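PDB 1OQ1: protein yesU from Bacillus subtilis, which is of unknown function but adopts a galectin-like beta-sandwich fold of the concanavalin clan, which would be consistent with carbohydrate binding. Local coordinates for residues W67-P75 against Y119-R128; H50-T58 against D91-G102. All blocks are in the same frame, centred on the assembly; numbering follows the deposited sequence.

Interaction 1. Residues W67-P75 against Y119-R128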
loop_
_atom_site.group_PDB
_atom_site.type_symbol
_atom_site.label_atom_id
_atom_site.label_comp_id
_atom_site.label_asym_id
_atom_site.label_seq_id
_atom_site.Cartn_x
_atom_site.Cartn_y
_atom_site.Cartn_z
ATOM N N TRP A 67 2.990 5.690 7.598
ATOM C CA TRP A 67 3.085 6.819 6.687
ATOM C C TRP A 67 1.931 7.786 6.926
ATOM O O TRP A 67 0.894 7.405 7.477
ATOM C CB TRP A 67 3.104 6.344 5.219
ATOM C CG TRP A 67 1.799 5.817 4.652
ATOM C CD1 TRP A 67 0.921 6.492 3.846
ATOM C CD2 TRP A 67 1.268 4.491 4.800
ATOM N NE1 TRP A 67 -0.121 5.664 3.478
ATOM C CE2 TRP A 67 0.070 4.432 4.051
ATOM C CE3 TRP A 67 1.690 3.346 5.492
ATOM C CZ2 TRP A 67 -0.712 3.269 3.974
ATOM C CZ3 TRP A 67 0.911 2.189 5.417
ATOM C CH2 TRP A 67 -0.276 2.163 4.661
ATOM N N ASP A 68 2.146 9.048 6.556
ATOM C CA ASP A 68 1.127 10.086 6.681
ATOM C C ASP A 68 0.426 10.164 5.329
ATOM O O ASP A 68 1.085 10.185 4.289
ATOM C CB ASP A 68 1.773 11.429 7.017
ATOM C CG ASP A 68 2.022 11.604 8.506
ATOM O OD1 ASP A 68 2.038 10.596 9.239
ATOM O OD2 ASP A 68 2.206 12.758 8.944
ATOM N N PHE A 69 -0.905 10.208 5.353
ATOM C CA PHE A 69 -1.722 10.236 4.139
ATOM C C PHE A 69 -2.737 11.374 4.137
ATOM O O PHE A 69 -3.434 11.591 5.128
ATOM C CB PHE A 69 -2.477 8.907 4.012
ATOM C CG PHE A 69 -3.477 8.871 2.888
ATOM C CD1 PHE A 69 -3.055 8.792 1.563
ATOM C CD2 PHE A 69 -4.842 8.893 3.157
ATOM C CE1 PHE A 69 -3.983 8.734 0.525
ATOM C CE2 PHE A 69 -5.781 8.834 2.126
ATOM C CZ PHE A 69 -5.348 8.754 0.806
ATOM N N SER A 70 -2.832 12.084 3.016
ATOM C CA SER A 70 -3.781 13.189 2.877
ATOM C C SER A 70 -4.549 13.078 1.560
ATOM O O SER A 70 -3.964 13.224 0.485
ATOM C CB SER A 70 -3.050 14.533 2.890
ATOM O OG SER A 70 -2.278 14.695 4.059
ATOM N N PRO A 71 -5.862 12.792 1.622
ATOM C CA PRO A 71 -6.656 12.684 0.393
ATOM C C PRO A 71 -6.980 14.113 -0.040
ATOM O O PRO A 71 -7.629 14.853 0.697
ATOM C CB PRO A 71 -7.884 11.906 0.849
ATOM C CG PRO A 71 -8.076 12.401 2.249
ATOM C CD PRO A 71 -6.665 12.431 2.804
ATOM N N ILE A 72 -6.531 14.494 -1.232
ATOM C CA ILE A 72 -6.732 15.855 -1.719
ATOM C C ILE A 72 -7.877 16.027 -2.707
ATOM O O ILE A 72 -8.610 17.015 -2.636
ATOM C CB ILE A 72 -5.437 16.382 -2.379
ATOM C CG1 ILE A 72 -4.278 16.283 -1.385
ATOM C CG2 ILE A 72 -5.626 17.832 -2.839
ATOM C CD1 ILE A 72 -4.520 17.014 -0.072
ATOM N N GLU A 73 -8.032 15.073 -3.619
ATOM C CA GLU A 73 -9.083 15.161 -4.626
ATOM C C GLU A 73 -9.571 13.788 -5.083
ATOM O O GLU A 73 -8.772 12.878 -5.306
ATOM C CB GLU A 73 -8.543 15.947 -5.824
ATOM C CG GLU A 73 -9.584 16.600 -6.705
ATOM C CD GLU A 73 -8.948 17.480 -7.771
ATOM O OE1 GLU A 73 -8.291 16.938 -8.684
ATOM O OE2 GLU A 73 -9.096 18.717 -7.689
ATOM N N GLN A 74 -10.888 13.642 -5.212
ATOM C CA GLN A 74 -11.496 12.391 -5.671
ATOM C C GLN A 74 -12.296 12.759 -6.926
ATOM O O GLN A 74 -12.405 13.939 -7.257
ATOM C CB GLN A 74 -12.428 11.822 -4.592
ATOM C CG GLN A 74 -13.685 12.648 -4.354
ATOM C CD GLN A 74 -14.574 12.087 -3.255
ATOM O OE1 GLN A 74 -15.780 12.330 -3.237
ATOM N NE2 GLN A 74 -13.981 11.345 -2.325
ATOM N N PRO A 75 -12.837 11.767 -7.658
ATOM C CA PRO A 75 -12.802 10.313 -7.469
ATOM C C PRO A 75 -11.389 9.746 -7.526
ATOM O O PRO A 75 -10.479 10.358 -8.091
ATOM C CB PRO A 75 -13.653 9.787 -8.625
ATOM C CG PRO A 75 -14.599 10.904 -8.896
ATOM C CD PRO A 75 -13.702 12.112 -8.801
ATOM N N TYR A 119 -7.542 1.448 0.416
ATOM C CA TYR A 119 -8.176 2.367 1.351
ATOM C C TYR A 119 -8.586 3.609 0.562
ATOM O O TYR A 119 -8.068 3.860 -0.523
ATOM C CB TYR A 119 -7.225 2.702 2.505
ATOM C CG TYR A 119 -5.912 3.326 2.099
ATOM C CD1 TYR A 119 -5.748 4.711 2.099
ATOM C CD2 TYR A 119 -4.816 2.530 1.762
ATOM C CE1 TYR A 119 -4.528 5.292 1.784
ATOM C CE2 TYR A 119 -3.586 3.100 1.445
ATOM C CZ TYR A 119 -3.448 4.481 1.461
ATOM O OH TYR A 119 -2.226 5.042 1.178
ATOM N N PHE A 120 -9.511 4.386 1.110
ATOM C CA PHE A 120 -10.055 5.535 0.389
ATOM C C PHE A 120 -10.501 5.002 -0.976
ATOM O O PHE A 120 -10.070 5.481 -2.029
ATOM C CB PHE A 120 -9.028 6.651 0.187
ATOM C CG PHE A 120 -9.651 7.965 -0.225
ATOM C CD1 PHE A 120 -10.267 8.783 0.720
ATOM C CD2 PHE A 120 -9.684 8.350 -1.561
ATOM C CE1 PHE A 120 -10.911 9.965 0.343
ATOM C CE2 PHE A 120 -10.327 9.532 -1.954
ATOM C CZ PHE A 120 -10.942 10.340 -0.999
ATOM N N ARG A 121 -11.352 3.981 -0.946
ATOM C CA ARG A 121 -11.859 3.376 -2.172
ATOM C C ARG A 121 -13.039 4.231 -2.606
ATOM O O ARG A 121 -14.174 3.980 -2.200
ATOM C CB ARG A 121 -12.313 1.943 -1.895
ATOM C CG ARG A 121 -11.256 1.099 -1.200
ATOM C CD ARG A 121 -11.769 -0.299 -0.883
ATOM N NE ARG A 121 -12.058 -1.067 -2.091
ATOM C CZ ARG A 121 -13.276 -1.397 -2.508
ATOM N NH1 ARG A 121 -14.354 -1.031 -1.821
ATOM N NH2 ARG A 121 -13.415 -2.106 -3.619
ATOM N N ARG A 122 -12.763 5.247 -3.422
ATOM C CA ARG A 122 -13.802 6.169 -3.864
ATOM C C ARG A 122 -13.784 6.426 -5.375
ATOM O O ARG A 122 -14.150 7.511 -5.823
ATOM C CB ARG A 122 -13.638 7.509 -3.130
ATOM C CG ARG A 122 -13.293 7.393 -1.642
ATOM C CD ARG A 122 -14.433 6.798 -0.814
ATOM N NE ARG A 122 -13.960 6.407 0.514
ATOM C CZ ARG A 122 -13.786 7.241 1.534
ATOM N NH1 ARG A 122 -14.059 8.534 1.399
ATOM N NH2 ARG A 122 -13.307 6.784 2.686
ATOM N N LYS A 123 -13.365 5.437 -6.154
ATOM C CA LYS A 123 -13.301 5.582 -7.606
ATOM C C LYS A 123 -14.669 5.427 -8.270
ATOM O O LYS A 123 -15.023 6.207 -9.155
ATOM C CB LYS A 123 -12.323 4.553 -8.189
ATOM C CG LYS A 123 -12.348 4.412 -9.713
ATOM C CD LYS A 123 -11.905 5.687 -10.427
ATOM C CE LYS A 123 -11.934 5.487 -11.939
ATOM N NZ LYS A 123 -11.444 6.679 -12.685
ATOM N N TYR A 124 -15.435 4.430 -7.833
ATOM C CA TYR A 124 -16.754 4.160 -8.410
ATOM C C TYR A 124 -17.901 4.413 -7.434
ATOM O O TYR A 124 -17.713 4.374 -6.219
ATOM C CB TYR A 124 -16.806 2.711 -8.904
ATOM C CG TYR A 124 -15.748 2.382 -9.934
ATOM C CD1 TYR A 124 -15.788 2.949 -11.210
ATOM C CD2 TYR A 124 -14.697 1.512 -9.631
ATOM C CE1 TYR A 124 -14.804 2.658 -12.162
ATOM C CE2 TYR A 124 -13.710 1.215 -10.574
ATOM C CZ TYR A 124 -13.771 1.792 -11.836
ATOM O OH TYR A 124 -12.802 1.493 -12.767
ATOM N N ALA A 125 -19.091 4.658 -7.974
ATOM C CA ALA A 125 -20.268 4.922 -7.151
ATOM C C ALA A 125 -20.513 3.826 -6.120
ATOM O O ALA A 125 -20.801 4.112 -4.956
ATOM C CB ALA A 125 -21.498 5.082 -8.036
ATOM N N GLU A 126 -20.408 2.571 -6.543
ATOM C CA GLU A 126 -20.626 1.459 -5.625
ATOM C C GLU A 126 -19.671 1.521 -4.440
ATOM O O GLU A 126 -20.041 1.184 -3.317
ATOM C CB GLU A 126 -20.450 0.121 -6.341
ATOM C CG GLU A 126 -21.635 -0.290 -7.186
ATOM C CD GLU A 126 -21.478 -1.687 -7.754
ATOM O OE1 GLU A 126 -20.613 -1.881 -8.632
ATOM O OE2 GLU A 126 -22.216 -2.593 -7.315
ATOM N N GLU A 127 -18.439 1.950 -4.697
ATOM C CA GLU A 127 -17.444 2.033 -3.640
ATOM C C GLU A 127 -17.755 3.206 -2.717
ATOM O O GLU A 127 -17.674 3.085 -1.498
ATOM C CB GLU A 127 -16.046 2.189 -4.240
ATOM C CG GLU A 127 -15.680 1.079 -5.210
ATOM C CD GLU A 127 -14.328 1.281 -5.851
ATOM O OE1 GLU A 127 -13.912 2.449 -6.000
ATOM O OE2 GLU A 127 -13.683 0.275 -6.227
ATOM N N ARG A 128 -18.127 4.337 -3.299
ATOM C CA ARG A 128 -18.445 5.505 -2.487
ATOM C C ARG A 128 -19.711 5.307 -1.650
ATOM O O ARG A 128 -19.883 5.955 -0.621
ATOM C CB ARG A 128 -18.591 6.746 -3.372
ATOM C CG ARG A 128 -17.292 7.169 -4.046
ATOM C CD ARG A 128 -17.412 8.557 -4.659
ATOM N NE ARG A 128 -18.336 8.594 -5.792
ATOM C CZ ARG A 128 -18.023 8.234 -7.033
ATOM N NH1 ARG A 128 -16.800 7.805 -7.323
ATOM N NH2 ARG A 128 -18.937 8.307 -7.994
HETATM O O HOH W 1 -15.510 10.010 -0.593
#
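Tyr-119 meets two aromatic neighbours at once: its OH accepts a hydrogen bond from Trp-67 NE1, and one ring edge presses against Phe-69. The indole bond spans 3.2 Å from Trp-67 NE1 to Tyr-119 OH and is noticeably bent, with an N-H...O angle of 140° and the hydroxyl tilted out of the indole plane. Tyr-119 CE1 sits over the centre of the Phe-69 ring, 3.7 Å from Phe-69 CZ, in an edge-to-face pair whose planes are close to perpendicular. Phe-69 reaches this position because its CG lies anti to the backbone N (chi1 173°). Next along the strand, Pro-71 CB packs on a face of Phe-120, 3.6 Å from Phe-120 CE1, a CH-pi contact displaced toward the rim of the ring.

The two segments come from different sheets of the galectin-like sandwich, strand 63-73 from one and strand 112-122 from the other, so the aromatic cluster of Trp-67, Phe-69 and Tyr-119 belongs to the packing between them. At Phe-120 segment 119-128 turns a corner, and the contact passes from hydrophobic to polar.

There Gln-74 crosses Phe-120 at about a right angle, placing NE2 3.5 Å from Phe-120 CZ; NE2 also donates to a water that Arg-122 NH1 reaches at 2.9 Å from the water oxygen. Arg-122 CG lies over the other face of Phe-120, which is thus clamped between it and Pro-71, while Asp-149 and Leu-151 hold the guanidinium beyond. Pro-75, after a cis peptide, lays CB against Arg-122 O (3.6 Å). That carbonyl also receives Arg-128 NH1 at 3.1 Å, from above the carbonyl plane, tying the short helix 125-128 back to the chain beside Pro-75.

Interaction 2. Residues H50-T58 against D91-G102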
loop_
_atom_site.group_PDB
_atom_site.type_symbol
_atom_site.label_atom_id
_atom_site.label_comp_id
_atom_site.label_asym_id
_atom_site.label_seq_id
_atom_site.Cartn_x
_atom_site.Cartn_y
_atom_site.Cartn_z
ATOM N N HIS A 50 -3.837 4.709 -14.230
ATOM C CA HIS A 50 -3.569 4.061 -12.948
ATOM C C HIS A 50 -2.098 3.659 -12.849
ATOM O O HIS A 50 -1.448 3.399 -13.868
ATOM C CB HIS A 50 -4.478 2.839 -12.802
ATOM C CG HIS A 50 -5.908 3.113 -13.159
ATOM N ND1 HIS A 50 -6.571 4.247 -12.748
ATOM C CD2 HIS A 50 -6.795 2.405 -13.898
ATOM C CE1 HIS A 50 -7.806 4.230 -13.219
ATOM N NE2 HIS A 50 -7.968 3.122 -13.921
ATOM N N PHE A 51 -1.569 3.595 -11.632
ATOM C CA PHE A 51 -0.160 3.252 -11.469
ATOM C C PHE A 51 0.175 2.591 -10.142
ATOM O O PHE A 51 -0.658 2.496 -9.248
ATOM C CB PHE A 51 0.688 4.527 -11.588
ATOM C CG PHE A 51 0.545 5.474 -10.411
ATOM C CD1 PHE A 51 1.125 5.179 -9.176
ATOM C CD2 PHE A 51 -0.178 6.654 -10.538
ATOM C CE1 PHE A 51 0.986 6.047 -8.085
ATOM C CE2 PHE A 51 -0.323 7.529 -9.449
ATOM C CZ PHE A 51 0.263 7.220 -8.222
ATOM N N VAL A 52 1.414 2.123 -10.048
ATOM C CA VAL A 52 1.951 1.563 -8.816
ATOM C C VAL A 52 3.356 2.164 -8.769
ATOM O O VAL A 52 4.129 2.025 -9.717
ATOM C CB VAL A 52 2.042 0.030 -8.827
ATOM C CG1 VAL A 52 2.585 -0.450 -7.483
ATOM C CG2 VAL A 52 0.664 -0.580 -9.080
ATOM N N PHE A 53 3.662 2.853 -7.675
ATOM C CA PHE A 53 4.949 3.522 -7.478
ATOM C C PHE A 53 5.681 2.748 -6.384
ATOM O O PHE A 53 5.308 2.819 -5.217
ATOM C CB PHE A 53 4.675 4.967 -7.051
ATOM C CG PHE A 53 5.891 5.848 -7.003
ATOM C CD1 PHE A 53 6.876 5.773 -7.986
ATOM C CD2 PHE A 53 6.015 6.807 -6.003
ATOM C CE1 PHE A 53 7.961 6.644 -7.972
ATOM C CE2 PHE A 53 7.098 7.686 -5.981
ATOM C CZ PHE A 53 8.071 7.602 -6.968
ATOM N N TRP A 54 6.721 2.015 -6.772
ATOM C CA TRP A 54 7.466 1.173 -5.838
ATOM C C TRP A 54 8.718 1.719 -5.174
ATOM O O TRP A 54 9.532 2.395 -5.803
ATOM C CB TRP A 54 7.907 -0.129 -6.520
ATOM C CG TRP A 54 6.833 -0.964 -7.105
ATOM C CD1 TRP A 54 6.391 -0.950 -8.401
ATOM C CD2 TRP A 54 6.074 -1.972 -6.431
ATOM N NE1 TRP A 54 5.406 -1.891 -8.573
ATOM C CE2 TRP A 54 5.190 -2.534 -7.380
ATOM C CE3 TRP A 54 6.055 -2.457 -5.116
ATOM C CZ2 TRP A 54 4.292 -3.558 -7.055
ATOM C CZ3 TRP A 54 5.160 -3.479 -4.790
ATOM C CH2 TRP A 54 4.292 -4.017 -5.759
ATOM N N CYS A 55 8.873 1.379 -3.898
ATOM C CA CYS A 55 10.071 1.713 -3.143
ATOM C C CYS A 55 11.001 0.585 -3.615
ATOM O O CYS A 55 10.575 -0.563 -3.737
ATOM C CB CYS A 55 9.796 1.596 -1.643
ATOM S SG CYS A 55 11.266 1.636 -0.590
ATOM N N PRO A 56 12.283 0.882 -3.871
ATOM C CA PRO A 56 13.180 -0.183 -4.339
ATOM C C PRO A 56 13.700 -1.195 -3.321
ATOM O O PRO A 56 14.208 -2.251 -3.704
ATOM C CB PRO A 56 14.318 0.602 -4.979
ATOM C CG PRO A 56 14.448 1.773 -4.044
ATOM C CD PRO A 56 12.991 2.173 -3.789
ATOM N N GLU A 57 13.580 -0.875 -2.038
ATOM C CA GLU A 57 14.083 -1.742 -0.973
ATOM C C GLU A 57 13.270 -2.994 -0.679
ATOM O O GLU A 57 12.043 -2.958 -0.645
ATOM C CB GLU A 57 14.208 -0.942 0.327
ATOM C CG GLU A 57 15.006 0.333 0.184
ATOM C CD GLU A 57 16.462 0.066 -0.111
ATOM O OE1 GLU A 57 17.115 0.941 -0.717
ATOM O OE2 GLU A 57 16.954 -1.018 0.273
ATOM N N THR A 58 13.963 -4.107 -0.467
ATOM C CA THR A 58 13.286 -5.345 -0.110
ATOM C C THR A 58 13.204 -5.324 1.409
ATOM O O THR A 58 14.230 -5.229 2.091
ATOM C CB THR A 58 14.082 -6.597 -0.528
ATOM O OG1 THR A 58 14.158 -6.670 -1.955
ATOM C CG2 THR A 58 13.403 -7.857 0.002
ATOM N N ASP A 91 13.395 -11.121 -7.222
ATOM C CA ASP A 91 13.322 -9.725 -6.815
ATOM C C ASP A 91 12.262 -9.120 -7.727
ATOM O O ASP A 91 12.256 -9.377 -8.932
ATOM C CB ASP A 91 14.659 -9.027 -7.060
ATOM C CG ASP A 91 14.635 -7.570 -6.656
ATOM O OD1 ASP A 91 14.792 -7.285 -5.448
ATOM O OD2 ASP A 91 14.446 -6.709 -7.541
ATOM N N LEU A 92 11.372 -8.310 -7.170
ATOM C CA LEU A 92 10.309 -7.715 -7.973
ATOM C C LEU A 92 10.792 -6.999 -9.234
ATOM O O LEU A 92 10.024 -6.809 -10.179
ATOM C CB LEU A 92 9.502 -6.730 -7.128
ATOM C CG LEU A 92 8.094 -6.459 -7.654
ATOM C CD1 LEU A 92 7.252 -7.723 -7.511
ATOM C CD2 LEU A 92 7.466 -5.330 -6.871
ATOM N N PHE A 93 12.059 -6.603 -9.263
ATOM C CA PHE A 93 12.567 -5.890 -10.427
ATOM C C PHE A 93 13.532 -6.696 -11.285
ATOM O O PHE A 93 14.222 -6.145 -12.146
ATOM C CB PHE A 93 13.196 -4.573 -9.976
ATOM C CG PHE A 93 12.264 -3.724 -9.156
ATOM C CD1 PHE A 93 11.037 -3.319 -9.676
ATOM C CD2 PHE A 93 12.582 -3.380 -7.847
ATOM C CE1 PHE A 93 10.138 -2.587 -8.902
ATOM C CE2 PHE A 93 11.687 -2.647 -7.064
ATOM C CZ PHE A 93 10.465 -2.252 -7.595
ATOM N N ASP A 94 13.564 -8.005 -11.057
ATOM C CA ASP A 94 14.425 -8.888 -11.834
ATOM C C ASP A 94 13.928 -8.830 -13.276
ATOM O O ASP A 94 12.729 -8.903 -13.527
ATOM C CB ASP A 94 14.333 -10.318 -11.303
ATOM C CG ASP A 94 15.323 -11.255 -11.966
ATOM O OD1 ASP A 94 15.265 -11.414 -13.202
ATOM O OD2 ASP A 94 16.161 -11.837 -11.247
ATOM N N PRO A 95 14.846 -8.695 -14.246
ATOM C CA PRO A 95 14.449 -8.626 -15.657
ATOM C C PRO A 95 13.660 -9.829 -16.183
ATOM O O PRO A 95 12.980 -9.726 -17.206
ATOM C CB PRO A 95 15.783 -8.427 -16.380
ATOM C CG PRO A 95 16.768 -9.102 -15.474
ATOM C CD PRO A 95 16.313 -8.659 -14.107
ATOM N N SER A 96 13.728 -10.953 -15.477
ATOM C CA SER A 96 13.025 -12.160 -15.901
ATOM C C SER A 96 11.509 -12.070 -15.750
ATOM O O SER A 96 10.777 -12.862 -16.336
ATOM C CB SER A 96 13.531 -13.379 -15.127
ATOM O OG SER A 96 13.160 -13.321 -13.759
ATOM N N LEU A 97 11.039 -11.106 -14.964
ATOM C CA LEU A 97 9.603 -10.941 -14.755
ATOM C C LEU A 97 8.972 -10.090 -15.850
ATOM O O LEU A 97 9.603 -9.175 -16.384
ATOM C CB LEU A 97 9.338 -10.291 -13.392
ATOM C CG LEU A 97 9.900 -10.998 -12.158
ATOM C CD1 LEU A 97 9.610 -10.160 -10.912
ATOM C CD2 LEU A 97 9.277 -12.382 -12.032
ATOM N N ARG A 98 7.718 -10.389 -16.177
ATOM C CA ARG A 98 7.006 -9.639 -17.200
ATOM C C ARG A 98 6.911 -8.159 -16.838
ATOM O O ARG A 98 6.803 -7.796 -15.665
ATOM C CB ARG A 98 5.603 -10.221 -17.406
ATOM C CG ARG A 98 5.603 -11.622 -18.010
ATOM C CD ARG A 98 4.246 -11.986 -18.599
ATOM N NE ARG A 98 3.250 -12.326 -17.587
ATOM C CZ ARG A 98 3.221 -13.475 -16.921
ATOM N NH1 ARG A 98 4.136 -14.406 -17.155
ATOM N NH2 ARG A 98 2.266 -13.703 -16.027
ATOM N N LYS A 99 6.969 -7.308 -17.856
ATOM C CA LYS A 99 6.883 -5.867 -17.661
ATOM C C LYS A 99 5.529 -5.504 -17.071
ATOM O O LYS A 99 4.519 -6.133 -17.378
ATOM C CB LYS A 99 7.068 -5.138 -18.996
ATOM C CG LYS A 99 8.422 -5.374 -19.636
ATOM C CD LYS A 99 8.461 -4.931 -21.093
ATOM C CE LYS A 99 8.338 -3.430 -21.242
ATOM N NZ LYS A 99 8.523 -3.034 -22.666
ATOM N N ARG A 100 5.517 -4.484 -16.223
ATOM C CA ARG A 100 4.287 -4.028 -15.595
ATOM C C ARG A 100 4.097 -2.556 -15.932
ATOM O O ARG A 100 5.071 -1.801 -16.022
ATOM C CB ARG A 100 4.364 -4.243 -14.081
ATOM C CG ARG A 100 4.517 -5.708 -13.678
ATOM C CD ARG A 100 4.542 -5.841 -12.167
ATOM N NE ARG A 100 5.668 -5.102 -11.610
ATOM C CZ ARG A 100 6.852 -5.631 -11.326
ATOM N NH1 ARG A 100 7.078 -6.924 -11.528
ATOM N NH2 ARG A 100 7.825 -4.852 -10.868
ATOM N N THR A 101 2.843 -2.153 -16.115
ATOM C CA THR A 101 2.518 -0.786 -16.497
ATOM C C THR A 101 1.420 -0.132 -15.663
ATOM O O THR A 101 0.815 0.849 -16.091
ATOM C CB THR A 101 2.074 -0.741 -17.969
ATOM O OG1 THR A 101 0.874 -1.511 -18.127
ATOM C CG2 THR A 101 3.154 -1.319 -18.868
ATOM N N GLY A 102 1.162 -0.666 -14.475
ATOM C CA GLY A 102 0.133 -0.090 -13.635
ATOM C C GLY A 102 -1.259 -0.632 -13.904
ATOM O O GLY A 102 -2.231 -0.174 -13.300
HETATM O O HOH W 2 14.981 -8.984 -3.225
#
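The backbones come closest where Phe-51 CA and Gly-102 CA lie 4.0 Å apart, then diverge toward Pro-56 and Phe-93. In this galectin-like sandwich, the loop between strand 76-86 and helix 105-108 packs against strand 51-54, with Gly-102, which carries no side chain, set directly against the backbone of His-50 and Phe-51. Trp-54 is the largest single contributor from its strand. Leu-92 CD2 stands almost exactly on the normal of its six-membered ring, 3.4 Å from the centroid, a CH-pi contact, while Val-52 CG1 lies over the opposite face. Phe-93 turns an edge toward the indole, CZ reaching Trp-54 CB at 3.5 Å in an offset edge-to-face pair with planes at 78°. Within the loop, Arg-100 grips Leu-92 O end-on with NH1 and NH2, and a salt bridge to Glu-28 also holds its guanidinium. Asp-91 OD2 accepts from Phe-93 N, an Asx turn at the head of segment 91-102, within the type I turn from Asp-91 to Asp-94. At the outer end, where Lys-199 also binds both side chains, one water bridges Thr-58 OG1 and Asp-91 OD1, lying 2.8 Å from each oxygen and donating to the carboxylate.

Interaction 1 is the more buried, joining strands of the two opposing sheets mainly through aromatic rings, whereas interaction 2 is only partly buried and lays an irregular loop on strand 51-54. Strands 51-54 and 112-122 belong to the same seven-stranded sheet, while strand 63-73, which follows 51-54 in the chain, lies in the other. The centres of the two interactions lie about 23 Å apart, and the contacts do not touch. Both use edge-to-face pairs and both have a bridging water, but interaction 1 adds the direct bond from Trp-67 to Tyr-119; in interaction 2 the polar connections between the segments run through the water and Lys-199, and arginine bonding braces the loop from within.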